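Local coordinates for putative TOXIN related protein (Parabacteroides distasonis ATCC 8503, PDB 3K0Y), which is of unknown function but combines an OB-like N-terminal domain with a C-terminal beta sandwich, as in NigD-like proteins, at residues A[177-182]-A[203-208]; A[27-32]-A[115-120]; A[147-152]-A[185-190]; A[111-116]-A[199-204]. One frame throughout, in Å; residues are numbered along the deposited sequence.

Contact 1: residues A[177-182]-A[203-208]; sequences PDTKGE and YNSDKT
Asn-204 reaches across to the turn at Gly-181 and Glu-182. Its CG is swung anti to the backbone N (chi1 -174°), which carries the amide over that turn. Asn-204 CB lies 3.7 Å from Glu-182 O and its CG passes 3.2 Å from the same oxygen. At the tip the two atoms part company. Asn-204 OD1 turns back on its own chain and accepts from Asp-206 N at 2.8 Å, forming an Asx turn. Asn-204 ND2 goes the other way and donates to Gly-181 O, also at 2.8 Å. That carbonyl oxygen lies nearly in the amide plane of Asn-204, yet the donor stands above the carbonyl plane. Accepting with one atom and giving with the other is what an amide does well; ND2 also bonds Thr-183 OG1.

Beside it, Thr-179 and Ser-205 exchange bonds. Ser-205 N donates to Thr-179 OG1 at 3.0 Å, and Thr-179 N donates to Ser-205 OG at 2.9 Å. Thr-179 OG1 donates a hydrogen bond to Glu-182 O at 2.6 Å, bracing the type II' turn from Thr-179 to Glu-182, while its CG2 rests obliquely against the Tyr-203 ring. A water links Ser-205 OG with Tyr-203 OH, and Pro-177 O is bonded to the hydroxyl of Tyr-148, just ahead of strand 149-155. The whole loop pair covers the end where strand 184-192 begins beside the close of strand 195-203.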
loop_
_atom_site.group_PDB
_atom_site.type_symbol
_atom_site.label_atom_id
_atom_site.label_comp_id
_atom_site.label_asym_id
_atom_site.label_seq_id
_atom_site.Cartn_x
_atom_site.Cartn_y
_atom_site.Cartn_z
ATOM N N PRO A 177 14.499 7.919 1.034
ATOM C CA PRO A 177 15.928 7.902 0.696
ATOM C C PRO A 177 16.486 6.487 0.671
ATOM O O PRO A 177 16.048 5.597 1.447
ATOM C CB PRO A 177 16.594 8.786 1.780
ATOM C CG PRO A 177 15.465 9.453 2.578
ATOM C CD PRO A 177 14.222 8.559 2.331
ATOM N N ASP A 178 17.430 6.266 -0.239
ATOM C CA ASP A 178 18.035 4.946 -0.400
ATOM C C ASP A 178 18.651 4.538 0.930
ATOM O O ASP A 178 19.305 5.327 1.558
ATOM C CB ASP A 178 19.081 4.928 -1.506
ATOM C CG ASP A 178 19.359 3.507 -2.013
ATOM O OD1 ASP A 178 19.670 2.613 -1.193
ATOM O OD2 ASP A 178 19.237 3.271 -3.229
ATOM N N THR A 179 18.378 3.323 1.382
ATOM C CA THR A 179 18.959 2.848 2.630
ATOM C C THR A 179 20.313 2.227 2.342
ATOM O O THR A 179 20.926 1.676 3.235
ATOM C CB THR A 179 18.094 1.784 3.324
ATOM O OG1 THR A 179 18.146 0.576 2.561
ATOM C CG2 THR A 179 16.665 2.259 3.489
ATOM N N LYS A 180 20.765 2.367 1.093
ATOM C CA LYS A 180 21.877 1.615 0.528
ATOM C C LYS A 180 21.280 0.218 0.397
ATOM O O LYS A 180 20.169 0.096 -0.162
ATOM C CB LYS A 180 23.123 1.705 1.404
ATOM C CG LYS A 180 23.415 3.110 1.983
ATOM C CD LYS A 180 23.193 4.259 1.015
ATOM C CE LYS A 180 23.620 5.606 1.613
ATOM N NZ LYS A 180 24.939 6.087 1.111
ATOM N N GLY A 181 21.939 -0.824 0.915
ATOM C CA GLY A 181 21.258 -2.132 1.060
ATOM C C GLY A 181 21.190 -2.603 2.508
ATOM O O GLY A 181 21.219 -3.812 2.770
ATOM N N GLU A 182 21.139 -1.648 3.441
ATOM C CA GLU A 182 20.938 -1.905 4.870
ATOM C C GLU A 182 19.439 -1.803 5.201
ATOM O O GLU A 182 18.683 -1.106 4.523
ATOM C CB GLU A 182 21.682 -0.860 5.727
ATOM C CG GLU A 182 23.137 -1.193 6.166
ATOM C CD GLU A 182 23.644 -0.232 7.297
ATOM O OE1 GLU A 182 23.065 -0.279 8.404
ATOM O OE2 GLU A 182 24.602 0.568 7.085
ATOM N N TYR A 203 12.552 -1.838 6.945
ATOM C CA TYR A 203 12.563 -1.395 5.537
ATOM C C TYR A 203 13.990 -1.317 4.953
ATOM O O TYR A 203 14.890 -0.669 5.510
ATOM C CB TYR A 203 11.913 -0.022 5.413
ATOM C CG TYR A 203 11.955 0.502 3.997
ATOM C CD1 TYR A 203 11.181 -0.089 2.989
ATOM C CD2 TYR A 203 12.776 1.556 3.651
ATOM C CE1 TYR A 203 11.227 0.361 1.671
ATOM C CE2 TYR A 203 12.839 2.013 2.333
ATOM C CZ TYR A 203 12.043 1.417 1.356
ATOM O OH TYR A 203 12.114 1.856 0.057
ATOM N N ASN A 204 14.168 -1.939 3.802
ATOM C CA ASN A 204 15.431 -1.913 3.082
ATOM C C ASN A 204 15.078 -1.513 1.654
ATOM O O ASN A 204 14.181 -2.106 1.091
ATOM C CB ASN A 204 16.075 -3.308 3.127
ATOM C CG ASN A 204 17.496 -3.345 2.520
ATOM O OD1 ASN A 204 17.740 -2.804 1.448
ATOM N ND2 ASN A 204 18.415 -4.006 3.210
ATOM N N SER A 205 15.744 -0.500 1.086
ATOM C CA SER A 205 15.456 -0.093 -0.300
ATOM C C SER A 205 15.710 -1.206 -1.324
ATOM O O SER A 205 15.173 -1.179 -2.419
ATOM C CB SER A 205 16.290 1.121 -0.708
ATOM O OG SER A 205 15.999 2.214 0.115
ATOM N N ASP A 206 16.575 -2.149 -0.983
ATOM C CA ASP A 206 16.795 -3.315 -1.833
ATOM C C ASP A 206 15.712 -4.395 -1.592
ATOM O O ASP A 206 15.753 -5.077 -0.585
ATOM C CB ASP A 206 18.203 -3.867 -1.552
ATOM C CG ASP A 206 18.637 -4.905 -2.550
ATOM O OD1 ASP A 206 17.991 -5.050 -3.595
ATOM O OD2 ASP A 206 19.641 -5.575 -2.289
ATOM N N LYS A 207 14.751 -4.525 -2.515
ATOM C CA LYS A 207 13.653 -5.540 -2.438
ATOM C C LYS A 207 14.144 -6.963 -2.240
ATOM O O LYS A 207 13.561 -7.744 -1.487
ATOM C CB LYS A 207 12.834 -5.565 -3.727
ATOM C CG LYS A 207 12.087 -4.286 -4.028
ATOM C CD LYS A 207 10.881 -4.571 -4.895
ATOM C CE LYS A 207 10.682 -3.528 -5.973
ATOM N NZ LYS A 207 9.709 -4.082 -6.926
ATOM N N THR A 208 15.195 -7.298 -2.983
ATOM C CA THR A 208 15.937 -8.538 -2.822
ATOM C C THR A 208 16.135 -8.977 -1.382
ATOM O O THR A 208 15.791 -10.096 -1.046
ATOM C CB THR A 208 17.315 -8.385 -3.434
ATOM O OG1 THR A 208 17.191 -8.445 -4.860
ATOM C CG2 THR A 208 18.263 -9.473 -2.931
HETATM O O HOH W 1 14.115 3.836 -0.710
#

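Contact 2: residues A[27-32]-A[115-120]; sequences YLRLDD and IGDGYL
Asp-117 OD1 is gripped by Arg-29 NE at 2.7 Å and by the ammonium of Lys-207. It stands at the tip of a beta hairpin, where a type I' turn from Gly-116 to Tyr-119 joins strands 113-116 and 119-128. The turn is closed by two backbone bonds, Gly-116 N to Tyr-119 O and Tyr-119 N to Gly-116 O, each 3.0 Å. Asp-117 takes the first of its two central positions with positive phi, a conformation that aspartate tolerates better than most residues, and Gly-118 takes the second.

The arginine meets the carboxylate side-on with two nitrogens, one to each oxygen. The NE bond is nearly straight (168°) and lies close to the guanidinium plane, but it arrives from above the carboxylate plane. Arg-29 NH2 reaches the syn lone pair of Asp-117 OD2 over 3.1 Å with a more bent geometry. The two flat groups are turned 58° apart, so this is a twisted bidentate pair. A bend at chi3 of Arg-29 brings NE round to face the aspartate, and Thr-17 OG1 gives OD2 a further partner. With Lys-207 close to the guanidinium, the carboxylate would be expected to offset two positive charges.

The bridge thus ties strand 25-30 of the OB-like part to a hairpin of the sandwich part. Nearby, Asp-31 OD2 is hydrogen-bonded to Trp-114 NE1 and OD1 forms a salt bridge with Arg-53; Asp-31 OD1 also rests 3.5 Å from Gly-116 CA, where the absence of a side chain lets it approach.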
loop_
_atom_site.group_PDB
_atom_site.type_symbol
_atom_site.label_atom_id
_atom_site.label_comp_id
_atom_site.label_asym_id
_atom_site.label_seq_id
_atom_site.Cartn_x
_atom_site.Cartn_y
_atom_site.Cartn_z
ATOM N N TYR A 27 2.373 -9.281 -16.205
ATOM C CA TYR A 27 2.559 -10.345 -15.208
ATOM C C TYR A 27 2.373 -9.779 -13.800
ATOM O O TYR A 27 2.204 -8.588 -13.633
ATOM C CB TYR A 27 3.879 -11.087 -15.396
ATOM C CG TYR A 27 5.127 -10.334 -15.049
ATOM C CD1 TYR A 27 5.635 -10.357 -13.768
ATOM C CD2 TYR A 27 5.829 -9.649 -16.015
ATOM C CE1 TYR A 27 6.781 -9.705 -13.456
ATOM C CE2 TYR A 27 6.988 -8.993 -15.717
ATOM C CZ TYR A 27 7.461 -9.025 -14.443
ATOM O OH TYR A 27 8.611 -8.360 -14.136
ATOM N N LEU A 28 2.339 -10.647 -12.811
ATOM C CA LEU A 28 2.067 -10.249 -11.431
ATOM C C LEU A 28 3.256 -10.569 -10.579
ATOM O O LEU A 28 3.796 -11.680 -10.684
ATOM C CB LEU A 28 0.857 -10.996 -10.890
ATOM C CG LEU A 28 -0.442 -10.678 -11.613
ATOM C CD1 LEU A 28 -1.436 -11.765 -11.317
ATOM C CD2 LEU A 28 -0.975 -9.318 -11.194
ATOM N N ARG A 29 3.652 -9.622 -9.729
ATOM C CA ARG A 29 4.774 -9.809 -8.791
ATOM C C ARG A 29 4.263 -9.916 -7.341
ATOM O O ARG A 29 3.623 -9.010 -6.842
ATOM C CB ARG A 29 5.789 -8.662 -8.936
ATOM C CG ARG A 29 7.105 -8.964 -8.201
ATOM C CD ARG A 29 8.255 -8.105 -8.639
ATOM N NE ARG A 29 7.956 -6.696 -8.412
ATOM C CZ ARG A 29 7.836 -5.765 -9.362
ATOM N NH1 ARG A 29 8.039 -6.052 -10.626
ATOM N NH2 ARG A 29 7.521 -4.527 -9.027
ATOM N N LEU A 30 4.516 -11.034 -6.678
ATOM C CA LEU A 30 4.014 -11.249 -5.333
ATOM C C LEU A 30 4.959 -10.596 -4.335
ATOM O O LEU A 30 6.072 -10.240 -4.716
ATOM C CB LEU A 30 3.892 -12.735 -5.037
ATOM C CG LEU A 30 2.899 -13.547 -5.856
ATOM C CD1 LEU A 30 2.936 -15.075 -5.403
ATOM C CD2 LEU A 30 1.515 -12.957 -5.724
ATOM N N ASP A 31 4.523 -10.421 -3.082
ATOM C CA ASP A 31 5.407 -9.838 -2.065
ATOM C C ASP A 31 6.738 -10.629 -1.894
ATOM O O ASP A 31 7.799 -10.040 -1.828
ATOM C CB ASP A 31 4.693 -9.704 -0.723
ATOM C CG ASP A 31 3.558 -8.665 -0.737
ATOM O OD1 ASP A 31 3.511 -7.774 -1.592
ATOM O OD2 ASP A 31 2.682 -8.748 0.130
ATOM N N ASP A 32 6.699 -11.960 -1.883
ATOM C CA ASP A 32 7.958 -12.756 -1.748
ATOM C C ASP A 32 8.758 -12.784 -3.060
ATOM O O ASP A 32 9.667 -13.588 -3.208
ATOM C CB ASP A 32 7.665 -14.185 -1.279
ATOM C CG ASP A 32 6.767 -14.955 -2.242
ATOM O OD1 ASP A 32 6.311 -14.382 -3.250
ATOM O OD2 ASP A 32 6.486 -16.144 -1.990
ATOM N N ILE A 115 5.145 -4.312 4.721
ATOM C CA ILE A 115 5.944 -3.959 3.564
ATOM C C ILE A 115 6.004 -5.133 2.605
ATOM O O ILE A 115 6.259 -6.256 3.020
ATOM C CB ILE A 115 7.383 -3.514 3.937
ATOM C CG1 ILE A 115 7.328 -2.228 4.780
ATOM C CG2 ILE A 115 8.188 -3.200 2.643
ATOM C CD1 ILE A 115 8.711 -1.800 5.312
ATOM N N GLY A 116 5.697 -4.896 1.333
ATOM C CA GLY A 116 5.741 -5.945 0.326
ATOM C C GLY A 116 5.975 -5.315 -1.039
ATOM O O GLY A 116 5.275 -4.345 -1.420
ATOM N N ASP A 117 6.979 -5.841 -1.745
ATOM C CA ASP A 117 7.378 -5.397 -3.065
ATOM C C ASP A 117 7.571 -3.850 -3.122
ATOM O O ASP A 117 7.180 -3.229 -4.076
ATOM C CB ASP A 117 6.353 -5.878 -4.122
ATOM C CG ASP A 117 6.792 -5.560 -5.557
ATOM O OD1 ASP A 117 7.960 -5.837 -5.876
ATOM O OD2 ASP A 117 6.005 -5.004 -6.365
ATOM N N GLY A 118 8.186 -3.264 -2.096
ATOM C CA GLY A 118 8.505 -1.800 -2.054
ATOM C C GLY A 118 7.291 -0.901 -1.755
ATOM O O GLY A 118 7.368 0.346 -1.823
ATOM N N TYR A 119 6.175 -1.526 -1.383
ATOM C CA TYR A 119 4.994 -0.786 -0.982
ATOM C C TYR A 119 4.742 -0.974 0.475
ATOM O O TYR A 119 5.040 -2.027 1.031
ATOM C CB TYR A 119 3.763 -1.277 -1.728
ATOM C CG TYR A 119 3.834 -1.034 -3.200
ATOM C CD1 TYR A 119 4.483 -1.935 -4.020
ATOM C CD2 TYR A 119 3.239 0.099 -3.779
ATOM C CE1 TYR A 119 4.559 -1.738 -5.384
ATOM C CE2 TYR A 119 3.324 0.318 -5.136
ATOM C CZ TYR A 119 3.977 -0.612 -5.924
ATOM O OH TYR A 119 4.061 -0.417 -7.237
ATOM N N LEU A 120 4.152 0.039 1.088
ATOM C CA LEU A 120 3.492 -0.129 2.358
ATOM C C LEU A 120 2.028 -0.485 2.060
ATOM O O LEU A 120 1.311 0.316 1.484
ATOM C CB LEU A 120 3.572 1.144 3.188
ATOM C CG LEU A 120 2.890 1.106 4.546
ATOM C CD1 LEU A 120 3.693 0.167 5.519
ATOM C CD2 LEU A 120 2.633 2.460 5.182
#

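Contact 3: residues A[147-152]-A[185-190]; sequences PYTLEF and DLVVNY
The ring of Phe-152 is met at its edge by Tyr-190 CB, and Leu-186 CD1 lies near the plane of the Tyr-148 ring, though its contact is with Tyr-148 CB, which comes closest to Asp-185 O (3.4 Å). The rings flank a parallel strand pair, 149-152 against 185-190, in the four-stranded sheet of the C-terminal beta sandwich. Phe-152 also meets the ring of Phe-124, from the other sheet, edge-to-face.

Between the rings, the backbone bonds alternate as in any parallel pair. Leu-150 N donates to Val-187 O at 2.7 Å and Leu-150 O accepts from Asn-189 N at 2.9 Å. Tyr-148 O and Phe-152 N extend the series at either end.

Leu-150 and Val-188 point to the buried face, where Leu-150 CD1 touches Leu-186 CD1 at 3.7 Å; branched aliphatic groups fill such an interior well. With CG anti to the backbone N (chi1 174°), Phe-152 keeps CB beside Val-188 CG1 at 4.2 Å while its ring leads away. Thr-149, Val-187, Glu-151 and Asn-189 occupy the other face, which accepts polar and beta-branched residues. There Thr-149 OG1 turns to Asp-146 and Glu-151 pairs with Arg-153. Across the strands, Thr-149 CG2 sits 3.6 Å from Asn-189 ND2.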
loop_
_atom_site.group_PDB
_atom_site.type_symbol
_atom_site.label_atom_id
_atom_site.label_comp_id
_atom_site.label_asym_id
_atom_site.label_seq_id
_atom_site.Cartn_x
_atom_site.Cartn_y
_atom_site.Cartn_z
ATOM N N PRO A 147 13.300 11.014 7.853
ATOM C CA PRO A 147 12.731 10.552 6.568
ATOM C C PRO A 147 11.917 9.237 6.655
ATOM O O PRO A 147 10.954 9.047 5.891
ATOM C CB PRO A 147 13.960 10.397 5.666
ATOM C CG PRO A 147 15.119 10.293 6.587
ATOM C CD PRO A 147 14.773 10.998 7.847
ATOM N N TYR A 148 12.231 8.405 7.639
ATOM C CA TYR A 148 11.601 7.093 7.784
ATOM C C TYR A 148 10.472 7.074 8.781
ATOM O O TYR A 148 10.086 5.995 9.234
ATOM C CB TYR A 148 12.651 6.062 8.150
ATOM C CG TYR A 148 13.715 5.979 7.108
ATOM C CD1 TYR A 148 13.409 5.525 5.835
ATOM C CD2 TYR A 148 15.022 6.401 7.366
ATOM C CE1 TYR A 148 14.376 5.451 4.846
ATOM C CE2 TYR A 148 16.024 6.306 6.374
ATOM C CZ TYR A 148 15.684 5.838 5.125
ATOM O OH TYR A 148 16.594 5.734 4.121
ATOM N N THR A 149 9.957 8.255 9.126
ATOM C CA THR A 149 8.803 8.390 10.003
ATOM C C THR A 149 7.687 8.931 9.089
ATOM O O THR A 149 7.813 10.027 8.476
ATOM C CB THR A 149 9.019 9.335 11.236
ATOM O OG1 THR A 149 10.047 8.828 12.112
ATOM C CG2 THR A 149 7.713 9.496 12.048
ATOM N N LEU A 150 6.598 8.165 9.001
ATOM C CA LEU A 150 5.469 8.488 8.139
ATOM C C LEU A 150 4.179 8.578 8.924
ATOM O O LEU A 150 4.092 8.069 10.047
ATOM C CB LEU A 150 5.354 7.465 7.040
ATOM C CG LEU A 150 6.608 7.183 6.219
ATOM C CD1 LEU A 150 6.459 5.813 5.490
ATOM C CD2 LEU A 150 6.822 8.264 5.200
ATOM N N GLU A 151 3.182 9.258 8.343
ATOM C CA GLU A 151 1.857 9.319 8.927
ATOM C C GLU A 151 0.824 8.839 7.906
ATOM O O GLU A 151 0.789 9.316 6.772
ATOM C CB GLU A 151 1.485 10.738 9.324
ATOM C CG GLU A 151 2.309 11.350 10.341
ATOM C CD GLU A 151 1.923 12.826 10.652
ATOM O OE1 GLU A 151 1.144 13.464 9.908
ATOM O OE2 GLU A 151 2.425 13.325 11.667
ATOM N N PHE A 152 -0.004 7.897 8.314
ATOM C CA PHE A 152 -1.095 7.435 7.532
ATOM C C PHE A 152 -2.260 8.316 7.894
ATOM O O PHE A 152 -2.657 8.396 9.031
ATOM C CB PHE A 152 -1.415 5.970 7.833
ATOM C CG PHE A 152 -2.654 5.471 7.148
ATOM C CD1 PHE A 152 -2.718 5.433 5.766
ATOM C CD2 PHE A 152 -3.746 5.074 7.868
ATOM C CE1 PHE A 152 -3.861 4.990 5.125
ATOM C CE2 PHE A 152 -4.890 4.606 7.247
ATOM C CZ PHE A 152 -4.953 4.551 5.860
ATOM N N ASP A 185 14.520 1.216 10.403
ATOM C CA ASP A 185 13.224 1.218 11.026
ATOM C C ASP A 185 12.313 2.225 10.361
ATOM O O ASP A 185 12.685 3.394 10.203
ATOM C CB ASP A 185 13.319 1.575 12.496
ATOM C CG ASP A 185 13.973 0.483 13.330
ATOM O OD1 ASP A 185 14.168 -0.665 12.853
ATOM O OD2 ASP A 185 14.291 0.824 14.473
ATOM N N LEU A 186 11.126 1.763 9.982
ATOM C CA LEU A 186 10.109 2.613 9.388
ATOM C C LEU A 186 9.016 2.692 10.420
ATOM O O LEU A 186 8.530 1.670 10.888
ATOM C CB LEU A 186 9.617 2.009 8.082
ATOM C CG LEU A 186 8.721 2.826 7.158
ATOM C CD1 LEU A 186 9.482 3.919 6.479
ATOM C CD2 LEU A 186 8.020 1.965 6.088
ATOM N N VAL A 187 8.702 3.902 10.836
ATOM C CA VAL A 187 7.697 4.182 11.840
ATOM C C VAL A 187 6.505 4.787 11.063
ATOM O O VAL A 187 6.650 5.792 10.352
ATOM C CB VAL A 187 8.249 5.140 12.927
ATOM C CG1 VAL A 187 7.164 5.608 13.888
ATOM C CG2 VAL A 187 9.408 4.439 13.728
ATOM N N VAL A 188 5.341 4.163 11.193
ATOM C CA VAL A 188 4.146 4.681 10.621
ATOM C C VAL A 188 3.162 4.982 11.747
ATOM O O VAL A 188 2.646 4.062 12.386
ATOM C CB VAL A 188 3.503 3.665 9.652
ATOM C CG1 VAL A 188 2.220 4.244 9.072
ATOM C CG2 VAL A 188 4.474 3.261 8.557
ATOM N N ASN A 189 2.871 6.270 11.924
ATOM C CA ASN A 189 1.855 6.777 12.807
ATOM C C ASN A 189 0.489 6.852 12.121
ATOM O O ASN A 189 0.396 7.099 10.899
ATOM C CB ASN A 189 2.288 8.169 13.287
ATOM C CG ASN A 189 3.532 8.105 14.154
ATOM O OD1 ASN A 189 3.534 7.401 15.137
ATOM N ND2 ASN A 189 4.584 8.767 13.766
ATOM N N TYR A 190 -0.565 6.577 12.885
ATOM C CA TYR A 190 -1.953 6.694 12.409
ATOM C C TYR A 190 -2.801 7.068 13.607
ATOM O O TYR A 190 -2.340 6.931 14.734
ATOM C CB TYR A 190 -2.441 5.382 11.776
ATOM C CG TYR A 190 -2.391 4.201 12.695
ATOM C CD1 TYR A 190 -1.205 3.557 12.949
ATOM C CD2 TYR A 190 -3.542 3.717 13.305
ATOM C CE1 TYR A 190 -1.144 2.492 13.807
ATOM C CE2 TYR A 190 -3.487 2.653 14.162
ATOM C CZ TYR A 190 -2.287 2.038 14.398
ATOM O OH TYR A 190 -2.213 0.956 15.258
#

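Contact 4: residues A[111-116]-A[199-204]; sequences NNMWIG and YKLKYN
Ile-115 and Leu-201 form the close-packed heart of this contact, Ile-115 CG1 lying 3.9 Å from Leu-201 CD2. The isoleucine points its long branch at the opposing strand: CG1 stands anti to the carbonyl carbon (chi1 -64°) and CD1 continues extended. Ile-115 CD1 reaches Tyr-203 CB at 3.7 Å, near the plane of that ring, and comes to 3.0 Å from Lys-202 O, short for a methyl and a carbonyl oxygen. Leu-201 answers from the other strand, its CD2 lodging 3.8 Å from Trp-114 CA against the backbone itself.

Farther along, selenomethionine Met-113 bends at chi3 and sets its CE at the edge of the Tyr-199 ring, 3.8 Å from Tyr-199 CD2, while Met-113 SE lies a looser 4.3 Å from Leu-201 CD1. A flexible, unbranched chain suits the wider reach needed here. The Tyr-199 hydroxyl bonds Ile-108 O.

On the outer side, Lys-202 carries its ammonium to Asp-185. Trp-114 points away on the back of its strand, bonding Asp-31 through NE1. No hydrogen bond joins the two segments; their strands run almost parallel (10°) with axes 7.6 Å apart, meeting mainly through apolar side chains, some resting on the opposing backbone, as facing sheets do in a beta sandwich.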
loop_
_atom_site.group_PDB
_atom_site.type_symbol
_atom_site.label_atom_id
_atom_site.label_comp_id
_atom_site.label_asym_id
_atom_site.label_seq_id
_atom_site.Cartn_x
_atom_site.Cartn_y
_atom_site.Cartn_z
ATOM N N ASN A 111 -0.470 -6.772 11.848
ATOM C CA ASN A 111 -0.378 -7.751 10.745
ATOM C C ASN A 111 -1.170 -7.269 9.573
ATOM O O ASN A 111 -1.063 -7.862 8.533
ATOM C CB ASN A 111 -0.661 -9.205 11.127
ATOM C CG ASN A 111 0.281 -9.684 12.158
ATOM O OD1 ASN A 111 1.328 -9.066 12.392
ATOM N ND2 ASN A 111 -0.058 -10.750 12.803
ATOM N N ASN A 112 -1.912 -6.171 9.749
ATOM C CA ASN A 112 -2.749 -5.585 8.696
ATOM C C ASN A 112 -2.008 -4.413 8.093
ATOM O O ASN A 112 -2.551 -3.652 7.255
ATOM C CB ASN A 112 -4.172 -5.199 9.221
ATOM C CG ASN A 112 -5.147 -6.428 9.323
ATOM O OD1 ASN A 112 -4.844 -7.515 8.866
ATOM N ND2 ASN A 112 -6.331 -6.214 9.896
HETATM N N MSE A 113 -0.765 -4.222 8.535
HETATM C CA MSE A 113 0.132 -3.284 7.860
HETATM C C MSE A 113 1.421 -4.007 7.533
HETATM O O MSE A 113 2.028 -4.564 8.402
HETATM C CB MSE A 113 0.461 -2.104 8.776
HETATM C CG MSE A 113 1.105 -1.013 7.998
HETATM SE SE MSE A 113 1.604 0.625 8.959
HETATM C CE MSE A 113 -0.020 1.154 9.714
ATOM N N TRP A 114 1.863 -4.005 6.276
ATOM C CA TRP A 114 3.105 -4.701 5.972
ATOM C C TRP A 114 3.821 -4.133 4.773
ATOM O O TRP A 114 3.181 -3.564 3.906
ATOM C CB TRP A 114 2.835 -6.202 5.788
ATOM C CG TRP A 114 2.176 -6.582 4.507
ATOM C CD1 TRP A 114 2.780 -7.096 3.402
ATOM C CD2 TRP A 114 0.790 -6.456 4.184
ATOM N NE1 TRP A 114 1.865 -7.319 2.428
ATOM C CE2 TRP A 114 0.633 -6.916 2.866
ATOM C CE3 TRP A 114 -0.341 -6.032 4.888
ATOM C CZ2 TRP A 114 -0.598 -6.968 2.240
ATOM C CZ3 TRP A 114 -1.593 -6.090 4.239
ATOM C CH2 TRP A 114 -1.691 -6.557 2.943
ATOM N N ILE A 115 5.145 -4.312 4.721
ATOM C CA ILE A 115 5.944 -3.959 3.564
ATOM C C ILE A 115 6.004 -5.133 2.605
ATOM O O ILE A 115 6.259 -6.256 3.020
ATOM C CB ILE A 115 7.383 -3.514 3.937
ATOM C CG1 ILE A 115 7.328 -2.228 4.780
ATOM C CG2 ILE A 115 8.188 -3.200 2.643
ATOM C CD1 ILE A 115 8.711 -1.800 5.312
ATOM N N GLY A 116 5.697 -4.896 1.333
ATOM C CA GLY A 116 5.741 -5.945 0.326
ATOM C C GLY A 116 5.975 -5.315 -1.039
ATOM O O GLY A 116 5.275 -4.345 -1.420
ATOM N N TYR A 199 3.233 2.012 14.238
ATOM C CA TYR A 199 3.670 0.680 13.949
ATOM C C TYR A 199 5.059 0.794 13.378
ATOM O O TYR A 199 5.343 1.720 12.666
ATOM C CB TYR A 199 2.702 -0.035 13.006
ATOM C CG TYR A 199 1.482 -0.598 13.726
ATOM C CD1 TYR A 199 1.542 -1.128 15.070
ATOM C CD2 TYR A 199 0.244 -0.558 13.095
ATOM C CE1 TYR A 199 0.348 -1.626 15.698
ATOM C CE2 TYR A 199 -0.901 -0.986 13.720
ATOM C CZ TYR A 199 -0.861 -1.545 14.999
ATOM O OH TYR A 199 -2.091 -1.973 15.444
ATOM N N LYS A 200 5.926 -0.143 13.757
ATOM C CA LYS A 200 7.323 -0.118 13.380
ATOM C C LYS A 200 7.635 -1.284 12.508
ATOM O O LYS A 200 7.502 -2.425 12.940
ATOM C CB LYS A 200 8.210 -0.213 14.590
ATOM C CG LYS A 200 8.249 0.973 15.443
ATOM C CD LYS A 200 9.536 0.977 16.302
ATOM C CE LYS A 200 9.669 2.302 17.075
ATOM N NZ LYS A 200 10.545 2.128 18.260
ATOM N N LEU A 201 8.097 -1.016 11.309
ATOM C CA LEU A 201 8.433 -2.065 10.384
ATOM C C LEU A 201 9.897 -1.903 9.965
ATOM O O LEU A 201 10.487 -0.836 10.063
ATOM C CB LEU A 201 7.532 -2.023 9.131
ATOM C CG LEU A 201 6.025 -1.797 9.274
ATOM C CD1 LEU A 201 5.725 -0.305 9.427
ATOM C CD2 LEU A 201 5.213 -2.294 8.034
ATOM N N LYS A 202 10.455 -2.987 9.464
ATOM C CA LYS A 202 11.808 -2.998 8.928
ATOM C C LYS A 202 11.671 -2.689 7.462
ATOM O O LYS A 202 10.798 -3.239 6.824
ATOM C CB LYS A 202 12.435 -4.391 9.107
ATOM C CG LYS A 202 12.658 -4.787 10.523
ATOM C CD LYS A 202 13.760 -3.979 11.108
ATOM C CE LYS A 202 14.184 -4.456 12.492
ATOM N NZ LYS A 202 14.884 -3.368 13.270
ATOM N N TYR A 203 12.552 -1.838 6.945
ATOM C CA TYR A 203 12.563 -1.395 5.537
ATOM C C TYR A 203 13.990 -1.317 4.953
ATOM O O TYR A 203 14.890 -0.669 5.510
ATOM C CB TYR A 203 11.913 -0.022 5.413
ATOM C CG TYR A 203 11.955 0.502 3.997
ATOM C CD1 TYR A 203 11.181 -0.089 2.989
ATOM C CD2 TYR A 203 12.776 1.556 3.651
ATOM C CE1 TYR A 203 11.227 0.361 1.671
ATOM C CE2 TYR A 203 12.839 2.013 2.333
ATOM C CZ TYR A 203 12.043 1.417 1.356
ATOM O OH TYR A 203 12.114 1.856 0.057
ATOM N N ASN A 204 14.168 -1.939 3.802
ATOM C CA ASN A 204 15.431 -1.913 3.082
ATOM C C ASN A 204 15.078 -1.513 1.654
ATOM O O ASN A 204 14.181 -2.106 1.091
ATOM C CB ASN A 204 16.075 -3.308 3.127
ATOM C CG ASN A 204 17.496 -3.345 2.520
ATOM O OD1 ASN A 204 17.740 -2.804 1.448
ATOM N ND2 ASN A 204 18.415 -4.006 3.210
#

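Along the chain, contact 2 opens first and closes before contacts 1 and 3 begin; contact 4 starts on the stretch where contact 2 ends, spans contact 3, and finishes where contact 1 does. Contacts 3 and 4 have centres about 10 Å apart and meet in the four-stranded sheet, whose strands 184-192 and 195-203 are neighbours. Contact 4 brings that sheet against strand 113-116, which contact 2 also uses; the centres of contacts 2 and 4 are about 12 Å apart. Contact 1 covers one end of the same sheet, and its Lys-207 reaches the salt bridge of contact 2, the two centres lying about 14 Å apart. The sandwich core, the sheet end and the interdomain junction are thus in direct contact with one another.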